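Local coordinates for ferritin like protein (Caulobacter vibrioides, PDB 3HL1) that is of unknown function but has a ferritin-like helical fold and probably binds metal, at residues 40-43 and 44-48; 92-96 and 97-101; 196-199 and 200-203. All coordinates share one frame; numbering follows the deposited sequence. Where two conformers were deposited one is given.

Interaction 1 of 3, residues 40-43 and 44-48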
ATOM      1  N   THR A  40       8.588  13.854  16.461  1.00 36.49           N
ATOM      2  CA  THR A  40       8.520  15.209  15.943  1.00 35.03           C
ATOM      3  C   THR A  40       9.441  15.416  14.739  1.00 36.44           C
ATOM      4  O   THR A  40       9.436  16.514  14.126  1.00 35.32           O
ATOM      5  CB  THR A  40       8.894  16.260  17.044  1.00 35.66           C
ATOM      6  OG1 THR A  40      10.267  16.105  17.373  1.00 36.29           O
ATOM      7  CG2 THR A  40       8.058  16.080  18.338  1.00 24.15           C
ATOM      8  N   THR A  41      10.262  14.417  14.399  1.00 32.74           N
ATOM      9  CA  THR A  41      11.250  14.629  13.349  1.00 33.96           C
ATOM     10  C   THR A  41      10.584  14.658  11.964  1.00 37.49           C
ATOM     11  O   THR A  41       9.485  14.125  11.756  1.00 35.73           O
ATOM     12  CB  THR A  41      12.371  13.573  13.379  1.00 34.07           C
ATOM     13  OG1 THR A  41      11.800  12.260  13.292  1.00 28.99           O
ATOM     14  CG2 THR A  41      13.190  13.667  14.662  1.00 26.84           C
ATOM     15  N   VAL A  42      11.264  15.279  11.003  1.00 36.75           N
ATOM     16  CA  VAL A  42      10.678  15.433   9.673  1.00 36.33           C
ATOM     17  C   VAL A  42      10.372  14.057   9.036  1.00 33.03           C
ATOM     18  O   VAL A  42       9.313  13.905   8.450  1.00 33.06           O
ATOM     19  CB  VAL A  42      11.525  16.350   8.723  1.00 37.75           C
ATOM     20  CG1 VAL A  42      11.067  16.206   7.274  1.00 35.02           C
ATOM     21  CG2 VAL A  42      11.458  17.836   9.185  1.00 32.87           C
ATOM     22  N   PRO A  43      11.290  13.071   9.131  1.00 35.05           N
ATOM     23  CA  PRO A  43      11.018  11.821   8.410  1.00 34.70           C
ATOM     24  C   PRO A  43       9.849  11.082   9.017  1.00 31.57           C
ATOM     25  O   PRO A  43       9.064  10.444   8.315  1.00 31.68           O
ATOM     26  CB  PRO A  43      12.317  11.020   8.582  1.00 33.35           C
ATOM     27  CG  PRO A  43      13.346  12.044   8.983  1.00 38.37           C
ATOM     28  CD  PRO A  43      12.589  12.995   9.815  1.00 36.54           C
ATOM     29  N   TYR A  44       9.681  11.215  10.317  1.00 30.74           N
ATOM     30  CA  TYR A  44       8.512  10.617  10.968  1.00 33.16           C
ATOM     31  C   TYR A  44       7.201  11.200  10.450  1.00 33.90           C
ATOM     32  O   TYR A  44       6.309  10.467  10.079  1.00 31.08           O
ATOM     33  CB  TYR A  44       8.584  10.789  12.468  1.00 30.92           C
ATOM     34  CG  TYR A  44       7.547  10.013  13.214  1.00 31.16           C
ATOM     35  CD1 TYR A  44       6.243  10.493  13.357  1.00 36.34           C
ATOM     36  CD2 TYR A  44       7.887   8.845  13.860  1.00 28.42           C
ATOM     37  CE1 TYR A  44       5.286   9.781  14.090  1.00 33.05           C
ATOM     38  CE2 TYR A  44       6.959   8.167  14.609  1.00 26.54           C
ATOM     39  CZ  TYR A  44       5.659   8.628  14.694  1.00 34.74           C
ATOM     40  OH  TYR A  44       4.770   7.926  15.450  1.00 32.25           O
ATOM     41  N   ARG A  45       7.092  12.522  10.416  0.50 35.51           N
ATOM     42  CA  ARG A  45       5.856  13.153   9.951  0.50 33.74           C
ATOM     43  C   ARG A  45       5.626  12.945   8.435  0.50 30.91           C
ATOM     44  O   ARG A  45       4.488  12.823   7.988  0.50 28.81           O
ATOM     45  CB  ARG A  45       5.831  14.627  10.372  0.50 37.22           C
ATOM     46  CG  ARG A  45       5.505  14.806  11.903  0.50 41.75           C
ATOM     47  CD  ARG A  45       6.544  15.626  12.683  0.50 48.67           C
ATOM     48  NE  ARG A  45       6.135  16.992  13.048  0.50 47.79           N
ATOM     49  CZ  ARG A  45       5.539  17.363  14.191  0.50 53.26           C
ATOM     50  NH1 ARG A  45       5.198  16.483  15.139  0.50 48.38           N
ATOM     51  NH2 ARG A  45       5.250  18.648  14.386  0.50 56.10           N
ATOM     52  N   LEU A  46       6.692  12.876   7.651  1.00 31.30           N
ATOM     53  CA  LEU A  46       6.548  12.564   6.227  1.00 32.87           C
ATOM     54  C   LEU A  46       5.999  11.167   6.009  1.00 33.49           C
ATOM     55  O   LEU A  46       5.111  10.976   5.197  1.00 33.63           O
ATOM     56  CB  LEU A  46       7.866  12.705   5.462  1.00 33.74           C
ATOM     57  CG  LEU A  46       8.452  14.129   5.289  1.00 31.87           C
ATOM     58  CD1 LEU A  46       9.791  14.038   4.480  1.00 39.20           C
ATOM     59  CD2 LEU A  46       7.413  15.062   4.611  1.00 39.11           C
ATOM     60  N   ILE A  47       6.549  10.201   6.730  1.00 32.68           N
ATOM     61  CA  ILE A  47       6.126   8.800   6.599  1.00 32.98           C
ATOM     62  C   ILE A  47       4.705   8.521   7.115  1.00 29.70           C
ATOM     63  O   ILE A  47       3.928   7.770   6.501  1.00 31.26           O
ATOM     64  CB  ILE A  47       7.156   7.843   7.244  1.00 34.82           C
ATOM     65  CG1 ILE A  47       8.455   7.911   6.450  1.00 33.29           C
ATOM     66  CG2 ILE A  47       6.636   6.366   7.247  1.00 30.78           C
ATOM     67  CD1 ILE A  47       9.681   7.174   7.121  1.00 33.92           C
ATOM     68  N   GLN A  48       4.383   9.105   8.258  1.00 28.72           N
ATOM     69  CA  GLN A  48       3.070   8.997   8.830  1.00 28.71           C
ATOM     70  C   GLN A  48       1.987   9.444   7.858  1.00 28.43           C
ATOM     71  O   GLN A  48       1.014   8.727   7.641  1.00 29.91           O
ATOM     72  CB  GLN A  48       3.028   9.808  10.109  1.00 32.13           C
ATOM     73  CG  GLN A  48       1.754   9.697  10.861  1.00 34.91           C
ATOM     74  CD  GLN A  48       1.798  10.572  12.091  1.00 46.39           C
ATOM     75  OE1 GLN A  48       1.629  10.088  13.189  1.00 48.34           O
ATOM     76  NE2 GLN A  48       2.118  11.840  11.910  1.00 48.12           N
TER

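Interaction 2 of 3, residues 92-96 and 97-101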
ATOM      1  N   ASP A  92      12.351  -1.917 -16.171  1.00 32.99           N
ATOM      2  CA  ASP A  92      12.580  -0.495 -16.316  1.00 33.10           C
ATOM      3  C   ASP A  92      13.996  -0.223 -16.820  1.00 36.18           C
ATOM      4  O   ASP A  92      14.908  -0.975 -16.539  1.00 36.67           O
ATOM      5  CB  ASP A  92      12.413   0.188 -14.947  1.00 30.83           C
ATOM      6  CG  ASP A  92      11.043  -0.013 -14.347  1.00 32.96           C
ATOM      7  OD1 ASP A  92      10.094  -0.147 -15.149  1.00 29.76           O
ATOM      8  OD2 ASP A  92      10.918  -0.047 -13.095  1.00 30.53           O
ATOM      9  N   THR A  93      14.165   0.898 -17.503  1.00 37.55           N
ATOM     10  CA  THR A  93      15.469   1.308 -18.030  1.00 39.55           C
ATOM     11  C   THR A  93      15.697   2.801 -17.689  1.00 38.29           C
ATOM     12  O   THR A  93      14.889   3.667 -18.047  1.00 36.96           O
ATOM     13  CB  THR A  93      15.511   1.042 -19.541  1.00 44.08           C
ATOM     14  OG1 THR A  93      14.451   1.770 -20.156  1.00 54.03           O
ATOM     15  CG2 THR A  93      15.300  -0.487 -19.872  1.00 40.61           C
ATOM     16  N   PRO A  94      16.715   3.098 -16.868  1.00 38.15           N
ATOM     17  CA  PRO A  94      17.612   2.149 -16.178  1.00 38.06           C
ATOM     18  C   PRO A  94      16.834   1.401 -15.086  1.00 35.98           C
ATOM     19  O   PRO A  94      15.764   1.868 -14.668  1.00 35.57           O
ATOM     20  CB  PRO A  94      18.687   3.060 -15.563  1.00 38.79           C
ATOM     21  CG  PRO A  94      17.968   4.345 -15.290  1.00 39.42           C
ATOM     22  CD  PRO A  94      16.985   4.494 -16.462  1.00 40.47           C
ATOM     23  N   ASN A  95      17.323   0.225 -14.698  1.00 34.98           N
ATOM     24  CA  ASN A  95      16.748  -0.507 -13.596  1.00 35.40           C
ATOM     25  C   ASN A  95      16.985   0.370 -12.368  1.00 33.94           C
ATOM     26  O   ASN A  95      18.124   0.697 -12.055  1.00 31.50           O
ATOM     27  CB  ASN A  95      17.399  -1.869 -13.457  1.00 36.22           C
ATOM     28  CG  ASN A  95      16.750  -2.714 -12.432  1.00 39.42           C
ATOM     29  OD1 ASN A  95      16.155  -2.213 -11.464  1.00 33.47           O
ATOM     30  ND2 ASN A  95      16.832  -4.030 -12.633  1.00 32.33           N
ATOM     31  N   PRO A  96      15.903   0.821 -11.719  1.00 31.46           N
ATOM     32  CA  PRO A  96      16.142   1.761 -10.597  1.00 31.02           C
ATOM     33  C   PRO A  96      16.795   1.103  -9.400  1.00 29.47           C
ATOM     34  O   PRO A  96      17.214   1.823  -8.511  1.00 28.23           O
ATOM     35  CB  PRO A  96      14.719   2.252 -10.226  1.00 31.26           C
ATOM     36  CG  PRO A  96      13.784   1.149 -10.690  1.00 28.11           C
ATOM     37  CD  PRO A  96      14.472   0.588 -11.957  1.00 32.44           C
ATOM     38  N   THR A  97      16.848  -0.238  -9.346  1.00 31.20           N
ATOM     39  CA  THR A  97      17.606  -0.917  -8.273  1.00 32.68           C
ATOM     40  C   THR A  97      19.124  -0.686  -8.413  1.00 32.58           C
ATOM     41  O   THR A  97      19.903  -0.993  -7.489  1.00 33.63           O
ATOM     42  CB  THR A  97      17.272  -2.436  -8.166  1.00 34.29           C
ATOM     43  OG1 THR A  97      17.731  -3.127  -9.335  1.00 35.57           O
ATOM     44  CG2 THR A  97      15.776  -2.665  -7.933  1.00 30.81           C
ATOM     45  N   SER A  98      19.564  -0.152  -9.563  1.00 32.75           N
ATOM     46  CA  SER A  98      20.955   0.285  -9.740  0.50 32.78           C
ATOM     47  C   SER A  98      21.208   1.614  -9.052  1.00 34.56           C
ATOM     48  O   SER A  98      22.343   1.968  -8.803  1.00 37.50           O
ATOM     49  CB  SER A  98      21.320   0.421 -11.224  0.50 32.55           C
ATOM     50  OG  SER A  98      20.435   1.309 -11.900  0.50 28.18           O
ATOM     51  N   ILE A  99      20.140   2.370  -8.778  1.00 35.64           N
ATOM     52  CA  ILE A  99      20.241   3.666  -8.111  1.00 38.19           C
ATOM     53  C   ILE A  99      19.958   3.540  -6.608  1.00 34.93           C
ATOM     54  O   ILE A  99      20.706   4.018  -5.789  1.00 33.54           O
ATOM     55  CB  ILE A  99      19.244   4.659  -8.729  1.00 39.55           C
ATOM     56  CG1 ILE A  99      19.562   4.869 -10.230  1.00 46.51           C
ATOM     57  CG2 ILE A  99      19.269   5.983  -7.960  1.00 42.77           C
ATOM     58  CD1 ILE A  99      18.350   5.301 -11.086  1.00 44.01           C
ATOM     59  N   PHE A 100      18.840   2.895  -6.282  1.00 33.80           N
ATOM     60  CA  PHE A 100      18.363   2.750  -4.923  1.00 32.36           C
ATOM     61  C   PHE A 100      18.825   1.434  -4.385  1.00 30.75           C
ATOM     62  O   PHE A 100      18.065   0.493  -4.263  1.00 29.27           O
ATOM     63  CB  PHE A 100      16.831   2.881  -4.921  1.00 32.28           C
ATOM     64  CG  PHE A 100      16.353   4.173  -5.485  1.00 28.93           C
ATOM     65  CD1 PHE A 100      16.594   5.373  -4.807  1.00 39.05           C
ATOM     66  CD2 PHE A 100      15.674   4.212  -6.699  1.00 36.61           C
ATOM     67  CE1 PHE A 100      16.148   6.597  -5.322  1.00 41.97           C
ATOM     68  CE2 PHE A 100      15.225   5.436  -7.230  1.00 42.10           C
ATOM     69  CZ  PHE A 100      15.471   6.635  -6.539  1.00 39.57           C
ATOM     70  N   THR A 101      20.118   1.356  -4.092  1.00 29.01           N
ATOM     71  CA  THR A 101      20.712   0.135  -3.576  1.00 30.56           C
ATOM     72  C   THR A 101      21.641   0.497  -2.406  1.00 31.34           C
ATOM     73  O   THR A 101      22.318   1.542  -2.439  1.00 30.85           O
ATOM     74  CB  THR A 101      21.479  -0.610  -4.679  1.00 36.24           C
ATOM     75  OG1 THR A 101      22.244  -1.649  -4.102  1.00 35.99           O
ATOM     76  CG2 THR A 101      22.437   0.287  -5.372  1.00 25.82           C
TER

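Interaction 3 of 3, residues 196-199 and 200-203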
ATOM      1  N   LEU A 196     -12.500   6.537 -12.287  1.00 33.42           N
ATOM      2  CA  LEU A 196     -11.265   7.089 -12.859  1.00 35.59           C
ATOM      3  C   LEU A 196     -10.695   8.199 -11.986  1.00 35.23           C
ATOM      4  O   LEU A 196      -9.486   8.332 -11.833  1.00 34.14           O
ATOM      5  CB  LEU A 196     -11.489   7.658 -14.271  1.00 38.39           C
ATOM      6  CG  LEU A 196     -11.458   6.729 -15.484  1.00 46.84           C
ATOM      7  CD1 LEU A 196     -11.609   7.598 -16.770  1.00 41.62           C
ATOM      8  CD2 LEU A 196     -10.199   5.854 -15.543  1.00 37.64           C
ATOM      9  N   THR A 197     -11.573   9.006 -11.414  1.00 34.87           N
ATOM     10  CA  THR A 197     -11.117  10.056 -10.525  1.00 35.33           C
ATOM     11  C   THR A 197     -10.422   9.441  -9.333  1.00 33.16           C
ATOM     12  O   THR A 197      -9.380   9.911  -8.925  1.00 32.17           O
ATOM     13  CB  THR A 197     -12.310  10.918 -10.105  1.00 37.42           C
ATOM     14  OG1 THR A 197     -12.915  11.458 -11.294  1.00 36.14           O
ATOM     15  CG2 THR A 197     -11.905  12.012  -9.113  1.00 29.54           C
ATOM     16  N   LEU A 198     -11.015   8.389  -8.766  1.00 33.27           N
ATOM     17  CA  LEU A 198     -10.397   7.690  -7.626  1.00 32.08           C
ATOM     18  C   LEU A 198      -9.030   7.136  -7.997  1.00 30.83           C
ATOM     19  O   LEU A 198      -8.088   7.257  -7.196  1.00 28.82           O
ATOM     20  CB  LEU A 198     -11.306   6.611  -7.047  1.00 32.60           C
ATOM     21  CG  LEU A 198     -12.727   6.987  -6.632  1.00 34.12           C
ATOM     22  CD1 LEU A 198     -13.368   5.829  -5.908  1.00 31.21           C
ATOM     23  CD2 LEU A 198     -12.735   8.231  -5.859  1.00 34.68           C
ATOM     24  N   VAL A 199      -8.882   6.556  -9.201  1.00 29.10           N
ATOM     25  CA  VAL A 199      -7.539   6.119  -9.649  1.00 30.95           C
ATOM     26  C   VAL A 199      -6.544   7.287  -9.706  1.00 32.40           C
ATOM     27  O   VAL A 199      -5.392   7.151  -9.276  1.00 31.18           O
ATOM     28  CB  VAL A 199      -7.565   5.382 -10.992  1.00 33.45           C
ATOM     29  CG1 VAL A 199      -6.126   5.051 -11.479  1.00 27.78           C
ATOM     30  CG2 VAL A 199      -8.386   4.106 -10.876  1.00 32.45           C
ATOM     31  N   ASP A 200      -6.994   8.432 -10.220  1.00 33.45           N
ATOM     32  CA  ASP A 200      -6.152   9.648 -10.326  1.00 36.30           C
ATOM     33  C   ASP A 200      -5.661  10.159  -8.989  1.00 34.60           C
ATOM     34  O   ASP A 200      -4.511  10.466  -8.863  1.00 33.46           O
ATOM     35  CB  ASP A 200      -6.869  10.780 -11.087  1.00 34.75           C
ATOM     36  CG  ASP A 200      -6.836  10.562 -12.594  1.00 40.47           C
ATOM     37  OD1 ASP A 200      -5.993   9.758 -13.081  1.00 38.99           O
ATOM     38  OD2 ASP A 200      -7.656  11.174 -13.297  1.00 46.41           O
ATOM     39  N   ILE A 201      -6.531  10.172  -7.983  1.00 32.65           N
ATOM     40  CA  ILE A 201      -6.127  10.484  -6.628  1.00 33.54           C
ATOM     41  C   ILE A 201      -5.051   9.544  -6.112  1.00 34.08           C
ATOM     42  O   ILE A 201      -4.134  10.004  -5.478  1.00 36.19           O
ATOM     43  CB  ILE A 201      -7.327  10.421  -5.641  1.00 33.86           C
ATOM     44  CG1 ILE A 201      -8.340  11.534  -5.927  1.00 38.18           C
ATOM     45  CG2 ILE A 201      -6.814  10.523  -4.177  1.00 34.63           C
ATOM     46  CD1 ILE A 201      -9.724  11.256  -5.389  1.00 39.91           C
ATOM     47  N   ILE A 202      -5.184   8.223  -6.346  1.00 34.25           N
ATOM     48  CA  ILE A 202      -4.213   7.239  -5.914  1.00 33.10           C
ATOM     49  C   ILE A 202      -2.833   7.469  -6.540  1.00 36.23           C
ATOM     50  O   ILE A 202      -1.810   7.481  -5.844  1.00 34.01           O
ATOM     51  CB  ILE A 202      -4.674   5.778  -6.255  1.00 32.44           C
ATOM     52  CG1 ILE A 202      -5.920   5.379  -5.453  1.00 30.30           C
ATOM     53  CG2 ILE A 202      -3.544   4.792  -5.940  1.00 32.49           C
ATOM     54  CD1 ILE A 202      -6.589   4.070  -5.922  1.00 28.42           C
ATOM     55  N   VAL A 203      -2.813   7.614  -7.862  1.00 33.20           N
ATOM     56  CA  VAL A 203      -1.566   7.770  -8.602  1.00 34.59           C
ATOM     57  C   VAL A 203      -0.904   9.141  -8.329  1.00 35.56           C
ATOM     58  O   VAL A 203       0.314   9.195  -8.144  1.00 35.55           O
ATOM     59  CB  VAL A 203      -1.782   7.599 -10.090  1.00 33.90           C
ATOM     60  CG1 VAL A 203      -0.476   7.868 -10.855  1.00 37.98           C
ATOM     61  CG2 VAL A 203      -2.280   6.144 -10.362  1.00 32.24           C
TER
HETATM   62  O   HOH W   1      -7.574   8.060 -14.094  1.00 46.29           O

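Interaction 1 of 3, residues 40-43 and 44-48
Thr-41 O accepts the first backbone bond of helix 42-67, from Arg-45 N at 3.2 Å with an N-H...O angle of 168°. Leu-46 N to Val-42 O and Ile-47 N to Pro-43 O carry the same i to i+4 pattern into the next turn. Thr-41 is the N-cap residue. Its OG1 is held by the backbone O of Asp-38, and it also lies 3.6 Å from Tyr-44 CB, where the two side chains cross at about a right angle.

The apolar contact joins Val-42 and Leu-46, one turn apart. They lie side by side and point the same way, with Val-42 CG1 3.8 Å from Leu-46 CD1. Val-42 CG1 is anti to the backbone N (chi1 166°), which turns this branch along the helix toward Leu-46. Phe-239 of helix 233-242 touches both side chains.

The arginine contact is looser. Arg-45 was modelled in two conformers, so the place of its guanidinium is doubtful. In one of them the chain bends at chi2 and chi3 and folds back over the residues before the helix. Thr-40 O then lies over one face of the guanidinium, 3.5 Å from Arg-45 NE. Thr-40 OG1 turns instead to Asp-38 OD1.

Tyr-44 and Ile-47 face helix 8-35. The whole is a helix N-terminus with a threonine N-cap and proline in the first turn, entering a long helix of the ferritin-like fold.

Interaction 2 of 3, residues 92-96 and 97-101
Asn-95 and Thr-97 cross obliquely, and the amide oxygen of Asn-95 meets the start of the next turn. CG of Asn-95 is anti to its own N (chi1 -174°), which carries OD1 forward along the chain. There OD1 accepts Thr-97 N at 3.0 Å, with the donor tilted 34° from the amide plane. Thr-97 OG1 is 2.8 Å from the same OD1, at best a weak bond. An Asn side-chain oxygen taking the backbone N-H two residues on makes this an Asx turn.

The Ser-98 hydroxyl leans back over the chain to Asn-95 O. The modelled 2.4 Å between Ser-98 OG and that oxygen is very short, and Ser-98 has two conformers, so the detail is doubtful. The backbone bond from Ser-98 N to Asn-95 O, 3.0 Å, is sound. It belongs to the short 3-10 turn that opens at Pro-96, in the loop between helices 42-67 and 112-121.

Pro-96 O is gripped twice. Phe-100 N approaches it almost straight (176° at the hydrogen), while Ile-99 N comes from above the carbonyl plane. The Phe-100 ring sits beside Pro-96, its CD2 4.1 Å from Pro-96 CB. Ile-99 CG2 lies over the centre of one ring face, 3.9 Å above the plane. Leu-120 of helix 112-121 touches Pro-96, Thr-97 and Phe-100, and Phe-100 also meets helix 233-242 at Phe-234.

Interaction 3 of 3, residues 196-199 and 200-203
Leu-196 O is gripped by two donors. Asp-200 N reaches it at 3.0 Å, tilted 22° from the carbonyl plane, and water 1 donates to it at 3.0 Å. The same water may link this carbonyl to Asp-200 OD1 one turn later, though that second leg is weak. Asp-200 CG is anti to its own carbonyl carbon (chi1 -78°), which turns the acid back toward Leu-196 and brings CG to 3.5 Å from Leu-196 O. The salt bridge of Asp-200 OD1 to Arg-152 NH2 gives the carboxylate a firmer partner on helix 144-157. The positive charge would probably favour the ionised acid.

The other backbone bonds follow the regular alpha-helical pattern. Ile-201 N donates to Thr-197 O, Ile-202 N to Leu-198 O and Val-203 N to Val-199 O. The Thr-197 hydroxyl is bonded to the backbone of Leu-193, one turn back.

Val-199 and Val-203 run side by side in the same direction. Val-199 CG1 is 4.2 Å from Val-203 CG2, and that CG2 also rests 3.4 Å from Val-199 O. On another side of the helix, Leu-198 CD2 and Ile-201 CD1 meet at 4.3 Å. Leu-182 of a loop touches both residues.

An unidentified molecule, probably from the crystallisation liquor, is bound beside Ile-202 and hydrogen-bonded to Ile-202 O. Helix 188-207 packs here against two helices: Val-199 meets Ile-64 and Ile-202 meets His-57, Leu-60 and Val-61 of helix 42-67, while Ile-202 and Val-203 touch Tyr-148 of helix 144-157.

Overall arrangement
The three contacts lie in series along the chain, with centres 25 to 26 Å apart and no touch between them. Each is partly buried. Interactions 1 and 2 each have three exposed residues among those touching; interaction 3 has one and is the more enclosed. It is also nearest the centre of the chain, about 14 Å between centres, and interaction 2 is farthest, about 21 Å. Interaction 1 opens helix 42-67, and the helix of interaction 3 packs against a later part of it. Interactions 1 and 2 both reach helix 233-242. A helix start is capped in 40-48, side-chain and backbone bonds hold a loop turn in 92-101, and mid-helix backbone bonds and a water serve 196-203.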